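Local coordinates for plasmin and fibronectin-binding protein A (Streptococcus pneumoniae, PDB 4MR0) that acts as a fibronectin-dependent adhesin and invasin of the pneumococcal surface, binding human fibronectin, plasmin, plasminogen and serum albumin, at residues A[246-251]-A[273-278]; A[258-263]-A[284-289]; A[266-271]-A[304-309]; A[345-350]-A[375-380]. All coordinates share one frame; numbering follows the deposited sequence.

Contact 1 (A[246-251]-A[273-278])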
loop_
_atom_site.group_PDB
_atom_site.type_symbol
_atom_site.label_atom_id
_atom_site.label_comp_id
_atom_site.label_asym_id
_atom_site.label_seq_id
_atom_site.Cartn_x
_atom_site.Cartn_y
_atom_site.Cartn_z
ATOM N N PHE A 246 5.167 2.930 -12.618
ATOM C CA PHE A 246 5.003 4.380 -12.558
ATOM C C PHE A 246 5.752 5.072 -11.426
ATOM O O PHE A 246 5.781 4.582 -10.301
ATOM C CB PHE A 246 3.515 4.735 -12.395
ATOM C CG PHE A 246 2.678 4.484 -13.619
ATOM C CD1 PHE A 246 2.584 5.443 -14.622
ATOM C CD2 PHE A 246 1.949 3.302 -13.748
ATOM C CE1 PHE A 246 1.773 5.233 -15.739
ATOM C CE2 PHE A 246 1.136 3.084 -14.859
ATOM C CZ PHE A 246 1.043 4.047 -15.854
ATOM N N ALA A 247 6.350 6.217 -11.741
ATOM C CA ALA A 247 7.024 7.049 -10.749
ATOM C C ALA A 247 6.354 8.405 -10.965
ATOM O O ALA A 247 6.708 9.157 -11.874
ATOM C CB ALA A 247 8.516 7.141 -11.024
ATOM N N ILE A 248 5.351 8.682 -10.139
ATOM C CA ILE A 248 4.577 9.911 -10.210
ATOM C C ILE A 248 5.058 10.889 -9.143
ATOM O O ILE A 248 4.834 10.680 -7.955
ATOM C CB ILE A 248 3.081 9.594 -9.998
ATOM C CG1 ILE A 248 2.619 8.581 -11.057
ATOM C CG2 ILE A 248 2.246 10.865 -10.084
ATOM C CD1 ILE A 248 1.286 7.960 -10.757
ATOM N N GLY A 249 5.724 11.954 -9.569
ATOM C CA GLY A 249 6.223 12.921 -8.609
ATOM C C GLY A 249 5.877 14.354 -8.948
ATOM O O GLY A 249 5.935 14.756 -10.112
ATOM N N ASN A 250 5.518 15.125 -7.925
ATOM C CA ASN A 250 5.161 16.529 -8.096
ATOM C C ASN A 250 4.083 16.677 -9.166
ATOM O O ASN A 250 4.072 17.653 -9.920
ATOM C CB ASN A 250 6.407 17.344 -8.496
ATOM C CG ASN A 250 6.295 18.821 -8.116
ATOM O OD1 ASN A 250 7.086 19.661 -8.574
ATOM N ND2 ASN A 250 5.324 19.141 -7.275
ATOM N N SER A 251 3.161 15.721 -9.217
ATOM C CA SER A 251 2.103 15.765 -10.217
ATOM C C SER A 251 0.735 16.124 -9.637
ATOM O O SER A 251 0.533 16.108 -8.416
ATOM C CB SER A 251 2.029 14.419 -10.944
ATOM O OG SER A 251 1.543 14.584 -12.263
ATOM N N ALA A 273 4.544 10.403 -5.138
ATOM C CA ALA A 273 5.291 11.266 -4.228
ATOM C C ALA A 273 5.037 12.738 -4.486
ATOM O O ALA A 273 5.201 13.214 -5.609
ATOM C CB ALA A 273 6.790 10.976 -4.369
ATOM N N GLY A 274 4.666 13.460 -3.430
ATOM C CA GLY A 274 4.393 14.876 -3.564
ATOM C C GLY A 274 3.387 15.156 -4.660
ATOM O O GLY A 274 3.451 16.191 -5.328
ATOM N N SER A 275 2.439 14.245 -4.841
ATOM C CA SER A 275 1.427 14.411 -5.883
ATOM C C SER A 275 0.024 14.550 -5.312
ATOM O O SER A 275 -0.312 13.926 -4.305
ATOM C CB SER A 275 1.492 13.236 -6.858
ATOM O OG SER A 275 2.739 13.241 -7.527
ATOM N N LYS A 276 -0.795 15.372 -5.966
ATOM C CA LYS A 276 -2.149 15.632 -5.503
ATOM C C LYS A 276 -3.240 15.177 -6.479
ATOM O O LYS A 276 -3.094 15.288 -7.700
ATOM C CB LYS A 276 -2.289 17.130 -5.218
ATOM C CG LYS A 276 -3.643 17.562 -4.667
ATOM C CD LYS A 276 -3.690 19.077 -4.489
ATOM C CE LYS A 276 -5.051 19.525 -3.971
ATOM N NZ LYS A 276 -5.137 21.009 -3.844
ATOM N N ASN A 277 -4.336 14.662 -5.930
ATOM C CA ASN A 277 -5.452 14.202 -6.745
ATOM C C ASN A 277 -5.044 13.060 -7.663
ATOM O O ASN A 277 -5.137 13.177 -8.889
ATOM C CB ASN A 277 -6.003 15.355 -7.590
ATOM C CG ASN A 277 -6.720 16.400 -6.758
ATOM O OD1 ASN A 277 -6.822 17.561 -7.157
ATOM N ND2 ASN A 277 -7.233 15.992 -5.602
ATOM N N VAL A 278 -4.583 11.961 -7.074
ATOM C CA VAL A 278 -4.185 10.801 -7.856
ATOM C C VAL A 278 -5.170 9.674 -7.594
ATOM O O VAL A 278 -5.500 9.367 -6.442
ATOM C CB VAL A 278 -2.785 10.301 -7.486
ATOM C CG1 VAL A 278 -2.386 9.146 -8.407
ATOM C CG2 VAL A 278 -1.783 11.440 -7.593
HETATM O O HOH W 1 1.463 18.070 -6.399
#

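Contact 2 (A[258-263]-A[284-289])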
loop_
_atom_site.group_PDB
_atom_site.type_symbol
_atom_site.label_atom_id
_atom_site.label_comp_id
_atom_site.label_asym_id
_atom_site.label_seq_id
_atom_site.Cartn_x
_atom_site.Cartn_y
_atom_site.Cartn_z
ATOM N N ASN A 258 -8.000 0.595 -14.930
ATOM C CA ASN A 258 -8.146 -0.628 -15.704
ATOM C C ASN A 258 -6.832 -1.086 -16.320
ATOM O O ASN A 258 -6.740 -1.344 -17.525
ATOM C CB ASN A 258 -9.209 -0.446 -16.789
ATOM C CG ASN A 258 -9.614 -1.765 -17.429
ATOM O OD1 ASN A 258 -9.613 -2.806 -16.779
ATOM N ND2 ASN A 258 -9.977 -1.719 -18.704
ATOM N N VAL A 259 -5.812 -1.191 -15.479
ATOM C CA VAL A 259 -4.506 -1.641 -15.931
ATOM C C VAL A 259 -4.111 -2.896 -15.161
ATOM O O VAL A 259 -4.355 -2.997 -13.962
ATOM C CB VAL A 259 -3.410 -0.582 -15.684
ATOM C CG1 VAL A 259 -2.072 -1.115 -16.193
ATOM C CG2 VAL A 259 -3.773 0.734 -16.368
ATOM N N THR A 260 -3.510 -3.853 -15.860
ATOM C CA THR A 260 -3.054 -5.076 -15.218
ATOM C C THR A 260 -1.537 -4.955 -15.071
ATOM O O THR A 260 -0.825 -4.906 -16.066
ATOM C CB THR A 260 -3.395 -6.319 -16.078
ATOM O OG1 THR A 260 -4.816 -6.436 -16.193
ATOM C CG2 THR A 260 -2.844 -7.588 -15.437
ATOM N N PHE A 261 -1.054 -4.891 -13.834
ATOM C CA PHE A 261 0.379 -4.778 -13.561
ATOM C C PHE A 261 0.937 -6.147 -13.207
ATOM O O PHE A 261 0.474 -6.781 -12.260
ATOM C CB PHE A 261 0.632 -3.834 -12.389
ATOM C CG PHE A 261 0.112 -2.449 -12.603
ATOM C CD1 PHE A 261 -1.233 -2.153 -12.387
ATOM C CD2 PHE A 261 0.978 -1.428 -12.984
ATOM C CE1 PHE A 261 -1.708 -0.858 -12.548
ATOM C CE2 PHE A 261 0.518 -0.129 -13.152
ATOM C CZ PHE A 261 -0.833 0.160 -12.926
ATOM N N LYS A 262 1.950 -6.592 -13.942
ATOM C CA LYS A 262 2.517 -7.909 -13.694
ATOM C C LYS A 262 3.993 -7.995 -13.344
ATOM O O LYS A 262 4.834 -7.288 -13.902
ATOM C CB LYS A 262 2.314 -8.809 -14.916
ATOM C CG LYS A 262 0.883 -9.048 -15.343
ATOM C CD LYS A 262 0.869 -10.015 -16.524
ATOM C CE LYS A 262 -0.546 -10.298 -17.011
ATOM N NZ LYS A 262 -0.536 -11.298 -18.119
ATOM N N ASP A 263 4.281 -8.905 -12.423
ATOM C CA ASP A 263 5.635 -9.246 -12.014
ATOM C C ASP A 263 6.666 -8.166 -11.740
ATOM O O ASP A 263 7.635 -8.001 -12.485
ATOM C CB ASP A 263 6.199 -10.227 -13.046
ATOM C CG ASP A 263 5.238 -11.362 -13.335
ATOM O OD1 ASP A 263 4.803 -12.018 -12.365
ATOM O OD2 ASP A 263 4.909 -11.594 -14.520
ATOM N N ARG A 284 -5.392 -4.295 -11.543
ATOM C CA ARG A 284 -4.950 -5.553 -10.965
ATOM C C ARG A 284 -3.434 -5.553 -10.816
ATOM O O ARG A 284 -2.705 -5.253 -11.766
ATOM C CB ARG A 284 -5.376 -6.714 -11.871
ATOM C CG ARG A 284 -6.892 -6.857 -12.011
ATOM C CD ARG A 284 -7.265 -7.360 -13.401
ATOM N NE ARG A 284 -7.004 -6.355 -14.433
ATOM C CZ ARG A 284 -7.704 -5.231 -14.586
ATOM N NH1 ARG A 284 -8.723 -4.954 -13.777
ATOM N NH2 ARG A 284 -7.384 -4.380 -15.553
ATOM N N PHE A 285 -2.969 -5.887 -9.620
ATOM C CA PHE A 285 -1.543 -5.936 -9.331
ATOM C C PHE A 285 -1.206 -7.392 -9.073
ATOM O O PHE A 285 -1.422 -7.917 -7.979
ATOM C CB PHE A 285 -1.229 -5.047 -8.127
ATOM C CG PHE A 285 -1.514 -3.595 -8.377
ATOM C CD1 PHE A 285 -2.825 -3.116 -8.369
ATOM C CD2 PHE A 285 -0.488 -2.727 -8.720
ATOM C CE1 PHE A 285 -3.104 -1.789 -8.695
ATOM C CE2 PHE A 285 -0.753 -1.397 -9.047
ATOM C CZ PHE A 285 -2.064 -0.930 -9.041
ATOM N N LEU A 286 -0.668 -8.032 -10.105
ATOM C CA LEU A 286 -0.353 -9.445 -10.055
ATOM C C LEU A 286 1.115 -9.847 -9.988
ATOM O O LEU A 286 1.849 -9.733 -10.974
ATOM C CB LEU A 286 -0.995 -10.131 -11.265
ATOM C CG LEU A 286 -2.452 -9.755 -11.561
ATOM C CD1 LEU A 286 -2.912 -10.476 -12.820
ATOM C CD2 LEU A 286 -3.341 -10.120 -10.368
ATOM N N GLY A 287 1.529 -10.325 -8.819
ATOM C CA GLY A 287 2.884 -10.816 -8.647
ATOM C C GLY A 287 4.036 -9.874 -8.384
ATOM O O GLY A 287 4.187 -8.817 -9.011
ATOM N N GLN A 288 4.860 -10.284 -7.428
ATOM C CA GLN A 288 6.054 -9.551 -7.051
ATOM C C GLN A 288 7.137 -10.600 -6.841
ATOM O O GLN A 288 6.999 -11.496 -6.000
ATOM C CB GLN A 288 5.824 -8.763 -5.768
ATOM C CG GLN A 288 7.047 -8.007 -5.300
ATOM C CD GLN A 288 6.729 -7.044 -4.179
ATOM O OE1 GLN A 288 6.167 -7.432 -3.150
ATOM N NE2 GLN A 288 7.088 -5.778 -4.370
ATOM N N ALA A 289 8.206 -10.498 -7.621
ATOM C CA ALA A 289 9.301 -11.452 -7.529
ATOM C C ALA A 289 10.251 -11.082 -6.399
ATOM O O ALA A 289 10.672 -9.930 -6.282
ATOM C CB ALA A 289 10.045 -11.514 -8.856
HETATM O O HOH W 2 -6.462 -3.824 -18.356
HETATM O O HOH W 3 2.507 -6.755 -9.517
#

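Contact 3 (A[266-271]-A[304-309]). With MN (manganese (II) ion), chain G.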
loop_
_atom_site.group_PDB
_atom_site.type_symbol
_atom_site.label_atom_id
_atom_site.label_comp_id
_atom_site.label_asym_id
_atom_site.label_seq_id
_atom_site.Cartn_x
_atom_site.Cartn_y
_atom_site.Cartn_z
ATOM N N GLN A 266 10.916 -7.193 -7.010
ATOM C CA GLN A 266 11.086 -6.623 -5.676
ATOM C C GLN A 266 11.001 -5.100 -5.688
ATOM O O GLN A 266 11.891 -4.413 -5.190
ATOM C CB GLN A 266 12.418 -7.075 -5.058
ATOM C CG GLN A 266 13.673 -6.694 -5.837
ATOM C CD GLN A 266 14.936 -7.237 -5.190
ATOM O OE1 GLN A 266 16.048 -6.986 -5.653
ATOM N NE2 GLN A 266 14.766 -7.985 -4.112
ATOM N N GLY A 267 9.920 -4.572 -6.253
ATOM C CA GLY A 267 9.787 -3.130 -6.321
ATOM C C GLY A 267 8.380 -2.591 -6.156
ATOM O O GLY A 267 7.451 -3.314 -5.785
ATOM N N HIS A 268 8.243 -1.297 -6.432
ATOM C CA HIS A 268 6.970 -0.595 -6.339
ATOM C C HIS A 268 6.357 -0.507 -7.728
ATOM O O HIS A 268 6.977 0.036 -8.636
ATOM C CB HIS A 268 7.183 0.836 -5.837
ATOM C CG HIS A 268 7.977 0.927 -4.574
ATOM N ND1 HIS A 268 7.514 0.455 -3.366
ATOM C CD2 HIS A 268 9.191 1.476 -4.327
ATOM C CE1 HIS A 268 8.405 0.716 -2.427
ATOM N NE2 HIS A 268 9.431 1.335 -2.983
ATOM N N ALA A 269 5.151 -1.033 -7.898
ATOM C CA ALA A 269 4.497 -0.946 -9.190
ATOM C C ALA A 269 4.226 0.533 -9.442
ATOM O O ALA A 269 4.355 1.027 -10.562
ATOM C CB ALA A 269 3.190 -1.722 -9.179
ATOM N N ILE A 270 3.864 1.241 -8.377
ATOM C CA ILE A 270 3.561 2.658 -8.468
ATOM C C ILE A 270 4.073 3.425 -7.258
ATOM O O ILE A 270 3.923 2.980 -6.125
ATOM C CB ILE A 270 2.031 2.895 -8.543
ATOM C CG1 ILE A 270 1.449 2.224 -9.790
ATOM C CG2 ILE A 270 1.731 4.397 -8.546
ATOM C CD1 ILE A 270 -0.080 2.246 -9.841
ATOM N N GLN A 271 4.683 4.579 -7.507
ATOM C CA GLN A 271 5.148 5.455 -6.433
ATOM C C GLN A 271 4.493 6.802 -6.690
ATOM O O GLN A 271 4.614 7.363 -7.777
ATOM C CB GLN A 271 6.670 5.624 -6.437
ATOM C CG GLN A 271 7.438 4.381 -6.017
ATOM C CD GLN A 271 8.942 4.569 -6.116
ATOM O OE1 GLN A 271 9.556 5.222 -5.272
ATOM N NE2 GLN A 271 9.542 3.999 -7.157
ATOM N N SER A 304 3.537 -2.326 -3.250
ATOM C CA SER A 304 3.206 -2.284 -4.676
ATOM C C SER A 304 2.739 -0.887 -5.084
ATOM O O SER A 304 2.963 -0.441 -6.217
ATOM C CB SER A 304 2.148 -3.333 -4.997
ATOM O OG SER A 304 2.701 -4.624 -4.786
ATOM N N ILE A 305 2.071 -0.203 -4.161
ATOM C CA ILE A 305 1.650 1.171 -4.388
ATOM C C ILE A 305 2.110 1.947 -3.164
ATOM O O ILE A 305 1.544 1.812 -2.078
ATOM C CB ILE A 305 0.124 1.327 -4.522
ATOM C CG1 ILE A 305 -0.380 0.565 -5.753
ATOM C CG2 ILE A 305 -0.222 2.810 -4.664
ATOM C CD1 ILE A 305 -1.894 0.638 -5.940
ATOM N N GLN A 306 3.156 2.739 -3.339
ATOM C CA GLN A 306 3.689 3.537 -2.252
ATOM C C GLN A 306 3.186 4.966 -2.410
ATOM O O GLN A 306 3.203 5.525 -3.506
ATOM C CB GLN A 306 5.225 3.504 -2.284
ATOM C CG GLN A 306 5.901 4.342 -1.205
ATOM C CD GLN A 306 7.413 4.265 -1.284
ATOM O OE1 GLN A 306 7.985 4.261 -2.372
ATOM N NE2 GLN A 306 8.068 4.211 -0.129
ATOM N N ILE A 307 2.721 5.539 -1.308
ATOM C CA ILE A 307 2.218 6.904 -1.281
ATOM C C ILE A 307 3.138 7.570 -0.271
ATOM O O ILE A 307 3.118 7.244 0.917
ATOM C CB ILE A 307 0.759 6.934 -0.796
ATOM C CG1 ILE A 307 -0.101 6.069 -1.724
ATOM C CG2 ILE A 307 0.244 8.374 -0.758
ATOM C CD1 ILE A 307 -1.498 5.787 -1.176
ATOM N N GLU A 308 3.937 8.520 -0.734
ATOM C CA GLU A 308 4.917 9.128 0.146
ATOM C C GLU A 308 5.151 10.602 -0.126
ATOM O O GLU A 308 4.681 11.147 -1.123
ATOM C CB GLU A 308 6.239 8.393 -0.071
ATOM C CG GLU A 308 6.786 8.657 -1.487
ATOM C CD GLU A 308 7.833 7.662 -1.942
ATOM O OE1 GLU A 308 8.703 7.284 -1.127
ATOM O OE2 GLU A 308 7.796 7.272 -3.130
ATOM N N PRO A 309 5.863 11.275 0.793
ATOM C CA PRO A 309 6.157 12.698 0.592
ATOM C C PRO A 309 7.311 12.707 -0.408
ATOM O O PRO A 309 7.938 11.672 -0.640
ATOM C CB PRO A 309 6.561 13.180 1.989
ATOM C CG PRO A 309 7.105 11.942 2.639
ATOM C CD PRO A 309 6.136 10.870 2.183
HETATM MN MN MN G . 9.517 5.757 -3.027
HETATM O O HOH W 4 5.119 -4.652 -6.297
#

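Contact 4 (A[345-350]-A[375-380])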
loop_
_atom_site.group_PDB
_atom_site.type_symbol
_atom_site.label_atom_id
_atom_site.label_comp_id
_atom_site.label_asym_id
_atom_site.label_seq_id
_atom_site.Cartn_x
_atom_site.Cartn_y
_atom_site.Cartn_z
ATOM N N LEU A 345 2.068 -10.267 -3.516
ATOM C CA LEU A 345 2.713 -9.007 -3.161
ATOM C C LEU A 345 3.003 -9.049 -1.662
ATOM O O LEU A 345 2.316 -9.751 -0.915
ATOM C CB LEU A 345 1.780 -7.832 -3.464
ATOM C CG LEU A 345 1.010 -7.855 -4.791
ATOM C CD1 LEU A 345 0.133 -6.610 -4.878
ATOM C CD2 LEU A 345 1.975 -7.914 -5.970
ATOM N N VAL A 346 4.019 -8.314 -1.222
ATOM C CA VAL A 346 4.369 -8.279 0.193
ATOM C C VAL A 346 3.415 -7.322 0.920
ATOM O O VAL A 346 2.748 -7.698 1.888
ATOM C CB VAL A 346 5.831 -7.811 0.388
ATOM C CG1 VAL A 346 6.165 -7.716 1.872
ATOM C CG2 VAL A 346 6.775 -8.797 -0.300
ATOM N N THR A 347 3.352 -6.088 0.431
ATOM C CA THR A 347 2.487 -5.056 0.995
ATOM C C THR A 347 1.832 -4.373 -0.195
ATOM O O THR A 347 2.520 -3.862 -1.073
ATOM C CB THR A 347 3.302 -4.018 1.792
ATOM O OG1 THR A 347 3.856 -4.643 2.953
ATOM C CG2 THR A 347 2.423 -2.852 2.228
ATOM N N ALA A 348 0.505 -4.367 -0.238
ATOM C CA ALA A 348 -0.177 -3.751 -1.371
ATOM C C ALA A 348 -0.067 -2.229 -1.423
ATOM O O ALA A 348 0.288 -1.663 -2.460
ATOM C CB ALA A 348 -1.654 -4.164 -1.391
ATOM N N ILE A 349 -0.351 -1.570 -0.303
ATOM C CA ILE A 349 -0.352 -0.111 -0.266
ATOM C C ILE A 349 0.208 0.462 1.023
ATOM O O ILE A 349 -0.042 -0.069 2.107
ATOM C CB ILE A 349 -1.803 0.437 -0.391
ATOM C CG1 ILE A 349 -2.494 -0.156 -1.618
ATOM C CG2 ILE A 349 -1.787 1.964 -0.478
ATOM C CD1 ILE A 349 -4.004 0.082 -1.642
ATOM N N GLY A 350 0.955 1.558 0.912
ATOM C CA GLY A 350 1.463 2.196 2.112
ATOM C C GLY A 350 2.786 2.901 1.935
ATOM O O GLY A 350 3.130 3.340 0.843
ATOM N N MET A 375 1.657 -11.148 1.584
ATOM C CA MET A 375 2.624 -11.779 2.477
ATOM C C MET A 375 2.791 -11.058 3.815
ATOM O O MET A 375 3.032 -11.695 4.845
ATOM C CB MET A 375 3.983 -11.882 1.771
ATOM C CG MET A 375 5.088 -12.481 2.622
ATOM S SD MET A 375 6.679 -12.505 1.739
ATOM C CE MET A 375 7.355 -11.016 2.259
ATOM N N TYR A 376 2.650 -9.738 3.812
ATOM C CA TYR A 376 2.833 -8.987 5.043
ATOM C C TYR A 376 1.656 -8.117 5.452
ATOM O O TYR A 376 1.293 -8.066 6.634
ATOM C CB TYR A 376 4.097 -8.129 4.927
ATOM C CG TYR A 376 4.490 -7.421 6.204
ATOM C CD1 TYR A 376 4.376 -8.056 7.439
ATOM C CD2 TYR A 376 5.014 -6.128 6.173
ATOM C CE1 TYR A 376 4.773 -7.425 8.612
ATOM C CE2 TYR A 376 5.418 -5.489 7.344
ATOM C CZ TYR A 376 5.293 -6.143 8.558
ATOM O OH TYR A 376 5.685 -5.519 9.720
ATOM N N ALA A 377 1.055 -7.437 4.483
ATOM C CA ALA A 377 -0.063 -6.564 4.794
ATOM C C ALA A 377 -0.751 -6.032 3.553
ATOM O O ALA A 377 -0.132 -5.878 2.501
ATOM C CB ALA A 377 0.429 -5.397 5.636
ATOM N N GLY A 378 -2.045 -5.759 3.678
ATOM C CA GLY A 378 -2.768 -5.193 2.559
ATOM C C GLY A 378 -2.455 -3.705 2.573
ATOM O O GLY A 378 -2.191 -3.086 1.533
ATOM N N VAL A 379 -2.463 -3.140 3.777
ATOM C CA VAL A 379 -2.206 -1.716 3.984
ATOM C C VAL A 379 -1.306 -1.511 5.200
ATOM O O VAL A 379 -1.647 -1.928 6.304
ATOM C CB VAL A 379 -3.543 -0.955 4.223
ATOM C CG1 VAL A 379 -3.282 0.521 4.470
ATOM C CG2 VAL A 379 -4.471 -1.151 3.024
ATOM N N ARG A 380 -0.155 -0.874 4.996
ATOM C CA ARG A 380 0.774 -0.611 6.090
ATOM C C ARG A 380 1.423 0.746 5.864
ATOM O O ARG A 380 1.957 1.015 4.784
ATOM C CB ARG A 380 1.845 -1.702 6.160
ATOM C CG ARG A 380 2.972 -1.401 7.147
ATOM C CD ARG A 380 3.866 -2.621 7.337
ATOM N NE ARG A 380 4.985 -2.371 8.243
ATOM C CZ ARG A 380 6.147 -1.838 7.878
ATOM N NH1 ARG A 380 6.360 -1.487 6.617
ATOM N NH2 ARG A 380 7.108 -1.672 8.778
HETATM O O HOH W 5 5.303 -2.938 4.060
#

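Contact 1 (A[246-251]-A[273-278])
Gly249 and Ala273 pair in parallel on neighbouring coils of a right-handed parallel beta-helix, the pectate lyase-like fold of this adhesin fragment, just where both strands run out into a turn. The ladder bonds here straddle Gly249: Ala273 N gives a nearly straight bond to Ile248 O (2.8 Å, 176° at the hydrogen), and Asn250 N returns one to Ala273 O at 3.0 Å. Beyond them the chain turns at Asn250 and Gly274, both with positive phi, a backbone shape that glycine adopts easily. A side chain then takes over from the main chain. Ser275 OG lies anti to its own carbonyl carbon (chi1 -64°), which swings it back over the turn; it accepts from Ser251 N at 3.0 Å and donates to Ala273 O, reaching that oxygen from above the carbonyl plane. Ala273 O therefore holds two donors, and a small hydroxyl that both gives and takes suits this buried bend. Ile248 CG2 packs against the same hydroxyl, and the Ile248 side chain also touches Val254 and Ile256. Ser251 OG is satisfied by Thr211 on the preceding coil, and Ser275 N by Ser326 on the following one. A water lies within hydrogen-bonding distance of both Ser251 O and Gly274 O, and Lys324 NZ also bonds Gly274 O. Just past this turn Lys276 N donates to Ser251 O at 2.9 Å.

Contact 2 (A[258-263]-A[284-289])
Arg284 reaches across to Thr260 and Asn258 on the neighbouring strand and the turn before it, and its side chain can be followed atom by atom. CB leaves on the face shared with Thr260 and Leu286; CG stands anti to the carbonyl carbon, and bends at chi2 and chi3 fold the chain over the neighbouring strand. CD passes Thr260 OG1 at 3.8 Å. NE then donates to that same OG1 at 2.8 Å, almost straight (167°) and in the guanidinium plane, while NH2 adds a weak second bond to it. NH2 also binds Asn258 OD1 at 3.0 Å, approaching from above the amide's carbonyl plane, with the two flat groups 70° apart. NH1 turns to Asn282 O of its own strand. Arginine suits this partly exposed face because its several N-H groups can bind oxygens of three residues at once.

Beneath these side chains, strands 260-263 and 284-289 run nearly parallel as successive rungs of the right-handed beta-helix. Their backbones exchange bonds in the usual ladder, including Phe261 N to Arg284 O and Leu286 N to Phe261 O.

On the other face, Phe261 and Phe285 turn into the core side by side. Their rings are almost parallel (7°) but slid apart, so Phe285 CE2 lies over the rim of the Phe261 ring, 3.5 Å from its CD1. Val259 CG1 packs on the opposite face of Phe261, and Phe285 stacks in turn on Phe336 of the next coil, extending an aromatic ladder. Leu286 CD1 meets Thr260 CG2 at 3.9 Å back on the arginine side.

Contact 3 (A[266-271]-A[304-309])
Gln271 and Gln306 stand side by side on adjacent parallel rungs of the beta-helix, and Glu308 joins them two residues further on; together they hold a manganese ion. Each reaches it by a different first torsion. Gln271 has CG beside its backbone N (chi1 -70°), whereas Gln306 sends CG away from that nitrogen (178°); both chains then run extended, bringing each OE1 to the metal, at 2.3 Å and 2.2 Å. Glu308 takes the rarer position with CG between N and the carbonyl carbon (67°), turning the carboxylate back to chelate through OE2 at 2.3 Å and OE1 at 2.6 Å. Gly314 O completes the protein ligands. Tyr317 OH bonds Gln271 NE2, helping to fix which way that amide faces. The His268 ring lies with one face under Gln306 OE1, its NE2 3.3 Å away without a hydrogen bond, while ND1 bonds Glu303 O.

Behind the site, Ile270 N donates to Ser304 O and Gln306 N to Ile270 O, with Ile270 and Ile305 turned to the core side, where Phe285 touches both. The metal lets three side-chain oxygens, Gln271 OE1, Gln306 OE1 and Glu308 OE2, gather 3.1 to 3.4 Å apart, and the single carboxylate probably offsets part of its charge.

Contact 4 (A[345-350]-A[375-380])
Met375 meets Leu345 and Val346 of the preceding coil just before the two chains turn a corner of the right-handed beta-helix together. Its N donates to Leu345 O, and its CG lies opposite the backbone N (chi1 178°), carrying the chain alongside Val346; CE touches Val346 CG2 at 3.4 Å, tighter than usual for two carbons. A flexible thioether suits this hydrophobic spot, which Ile299 of the short helix 296-299 also lines.

Tyr376 follows with N bonded to Val346 O along a lone pair, and CB packed 3.7 Å from Val346 CG1. Its ring leads off toward Arg406, leaving the edge at CD2 beside Thr347 OG1. Ala377 N donates to the same Val346 O at 3.1 Å, so one carbonyl takes two successive amides as the chain bends. Ala377 O then receives Ala348 N and a CA-H from Thr347; a methyl is all this residue adds beside the threonine.

Gly378, at the corner, presents its O to Ile349 N, with Ala348 CB only 3.2 Å from that oxygen. Val379 turns inward on the face it shares with Ile349, both branched chains meeting Ile366 in the core. Arg380 N bonds Ile349 O, and opposite it Gly350 has backbone angles that only glycine accommodates readily. From CG to NE the arginine runs extended, and a water accepts from Arg380 NH1 at 3.1 Å and lies close to Thr347 OG1, at a short 2.5 Å.

Overall arrangement
All four contacts join neighbouring coils of one beta-helix. Contacts 1 and 3 are consecutive steps along one wall, centres about 11 Å apart: Ile248 N meets Gln271 O at 2.8 Å, and Ala273 CB packs on Glu308 CG, so contact 1 borders the manganese site held by contact 3. Contact 2 lies on another wall, its centre about 20 Å from that of contact 1, yet they meet through the core at Phe246 CE2 and Phe261 CE2, 3.7 Å apart. Phe285 likewise reaches Ile270 and Ile305 of contact 3. Contact 4 carries the stacking onward: Ser304 N lies 2.9 Å from Thr347 O, and Gln288 OE1 of contact 2 takes Val346 N.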